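Local atomic coordinates of putative Transcriptional Regulator (Rhodococcus sp., PDB entry 2IA2), a protein that probably regulates transcription as an IclR-family factor, pairing a helix-turn-helix domain that binds DNA with a C-terminal domain likely to sense a small-molecule effector. Residues M150-L155 and A188-V193. Numbering follows the deposited sequence.
Sequences MGRVLL and AAILAV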
loop_
_atom_site.group_PDB
_atom_site.type_symbol
_atom_site.label_atom_id
_atom_site.label_comp_id
_atom_site.label_asym_id
_atom_site.label_seq_id
_atom_site.Cartn_x
_atom_site.Cartn_y
_atom_site.Cartn_z
HETATM N N MSE A 150 23.541 4.418 -10.113
HETATM C CA MSE A 150 22.573 4.249 -9.032
HETATM C C MSE A 150 23.220 4.530 -7.649
HETATM O O MSE A 150 22.618 5.163 -6.809
HETATM C CB MSE A 150 21.981 2.836 -9.078
HETATM C CG MSE A 150 21.026 2.736 -10.248
HETATM SE SE MSE A 150 19.937 1.142 -10.318
HETATM C CE MSE A 150 21.306 -0.211 -10.533
ATOM N N GLY A 151 24.443 4.081 -7.444
ATOM C CA GLY A 151 25.143 4.323 -6.196
ATOM C C GLY A 151 25.337 5.782 -5.895
ATOM O O GLY A 151 25.113 6.207 -4.755
ATOM N N ARG A 152 25.725 6.573 -6.904
ATOM C CA ARG A 152 25.893 8.024 -6.711
ATOM C C ARG A 152 24.616 8.735 -6.459
ATOM O O ARG A 152 24.587 9.699 -5.710
ATOM C CB ARG A 152 26.665 8.656 -7.873
ATOM C CG ARG A 152 28.053 8.092 -7.862
ATOM C CD ARG A 152 28.969 8.778 -8.868
ATOM N NE ARG A 152 30.271 8.104 -8.872
ATOM C CZ ARG A 152 31.246 8.368 -9.746
ATOM N NH1 ARG A 152 31.098 9.315 -10.679
ATOM N NH2 ARG A 152 32.381 7.693 -9.675
ATOM N N VAL A 153 23.561 8.289 -7.110
ATOM C CA VAL A 153 22.205 8.744 -6.812
ATOM C C VAL A 153 21.820 8.454 -5.358
ATOM O O VAL A 153 21.231 9.318 -4.660
ATOM C CB VAL A 153 21.170 8.107 -7.810
ATOM C CG1 VAL A 153 19.735 8.299 -7.335
ATOM C CG2 VAL A 153 21.333 8.733 -9.204
ATOM N N LEU A 154 22.082 7.229 -4.896
ATOM C CA LEU A 154 21.698 6.841 -3.529
ATOM C C LEU A 154 22.523 7.609 -2.495
ATOM O O LEU A 154 21.955 8.088 -1.490
ATOM C CB LEU A 154 21.801 5.287 -3.313
ATOM C CG LEU A 154 20.694 4.531 -4.092
ATOM C CD1 LEU A 154 21.071 3.082 -4.302
ATOM C CD2 LEU A 154 19.324 4.634 -3.373
ATOM N N LEU A 155 23.836 7.720 -2.739
ATOM C CA LEU A 155 24.714 8.504 -1.876
ATOM C C LEU A 155 24.325 9.997 -1.774
ATOM O O LEU A 155 24.423 10.593 -0.688
ATOM C CB LEU A 155 26.151 8.381 -2.338
ATOM C CG LEU A 155 26.751 6.976 -2.279
ATOM C CD1 LEU A 155 28.154 6.972 -2.932
ATOM C CD2 LEU A 155 26.798 6.472 -0.848
ATOM N N ALA A 188 32.188 15.764 -5.054
ATOM C CA ALA A 188 31.702 16.755 -6.014
ATOM C C ALA A 188 30.772 16.124 -7.054
ATOM O O ALA A 188 29.738 16.698 -7.385
ATOM C CB ALA A 188 32.870 17.432 -6.691
ATOM N N ALA A 189 31.147 14.952 -7.571
ATOM C CA ALA A 189 30.315 14.227 -8.519
ATOM C C ALA A 189 28.968 13.851 -7.872
ATOM O O ALA A 189 27.914 13.959 -8.506
ATOM C CB ALA A 189 31.043 13.001 -9.019
ATOM N N ILE A 190 28.998 13.461 -6.596
ATOM C CA ILE A 190 27.781 13.118 -5.851
ATOM C C ILE A 190 26.875 14.335 -5.598
ATOM O O ILE A 190 25.666 14.235 -5.736
ATOM C CB ILE A 190 28.102 12.394 -4.530
ATOM C CG1 ILE A 190 28.621 10.984 -4.816
ATOM C CG2 ILE A 190 26.901 12.363 -3.636
ATOM C CD1 ILE A 190 29.525 10.423 -3.742
ATOM N N LEU A 191 27.459 15.473 -5.214
ATOM C CA LEU A 191 26.672 16.687 -5.053
ATOM C C LEU A 191 26.128 17.188 -6.410
ATOM O O LEU A 191 25.031 17.741 -6.442
ATOM C CB LEU A 191 27.456 17.801 -4.316
ATOM C CG LEU A 191 28.101 17.466 -2.962
ATOM C CD1 LEU A 191 28.841 18.712 -2.361
ATOM C CD2 LEU A 191 27.099 16.892 -1.988
ATOM N N ALA A 192 26.871 17.004 -7.508
ATOM C CA ALA A 192 26.325 17.360 -8.838
ATOM C C ALA A 192 25.036 16.559 -9.115
ATOM O O ALA A 192 24.052 17.100 -9.580
ATOM C CB ALA A 192 27.346 17.124 -9.932
ATOM N N VAL A 193 25.040 15.269 -8.783
ATOM C CA VAL A 193 23.855 14.421 -8.892
ATOM C C VAL A 193 22.699 14.981 -8.083
ATOM O O VAL A 193 21.569 14.960 -8.509
ATOM C CB VAL A 193 24.162 12.986 -8.389
ATOM C CG1 VAL A 193 22.896 12.141 -8.386
ATOM C CG2 VAL A 193 25.245 12.352 -9.254
#
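The guanidinium of Arg-152 is held by two polar partners, the carbonyl O of Tyr-146 at NE and Glu-204, in a salt bridge, at NH2. The methyl CB of Ala-189 lies 4.0 Å from NH1 of Arg-152, at an oblique angle to the group. The arginine chain, extended from CG to NE, runs alongside helix 183-196 toward its N-terminal end; its CG packs on CG1 of Ile-190 (4.2 Å) and its CB on CG2 of Val-193. Deeper in, the two valines meet at about a right angle, CG2 of Val-153 3.8 Å from CG1 of Val-193. The same Val-193 methyl also rests on CA of Val-153, placed there by a chi1 of 175° that turns CG1 away from the backbone N. In this GAF-like C-terminal domain, which probably senses an effector, segments 150-155 and 188-193 cross at -77°, their axes 8.5 Å apart at closest approach; Met-150 and Leu-154 face the antiparallel sheet. On the other flank, CD1 of Ile-190 touches CD1 of Leu-155 at 3.8 Å, while its CG2 rests near the carbonyl O of Arg-152. An alanine at Ile-190 would probably leave CD1 of Leu-155 without the methyl it packs on here, and CG of Arg-152 without CG1 beside it. Cys-199 of strand 199-202 adjoins Arg-152, Val-153 and Val-193.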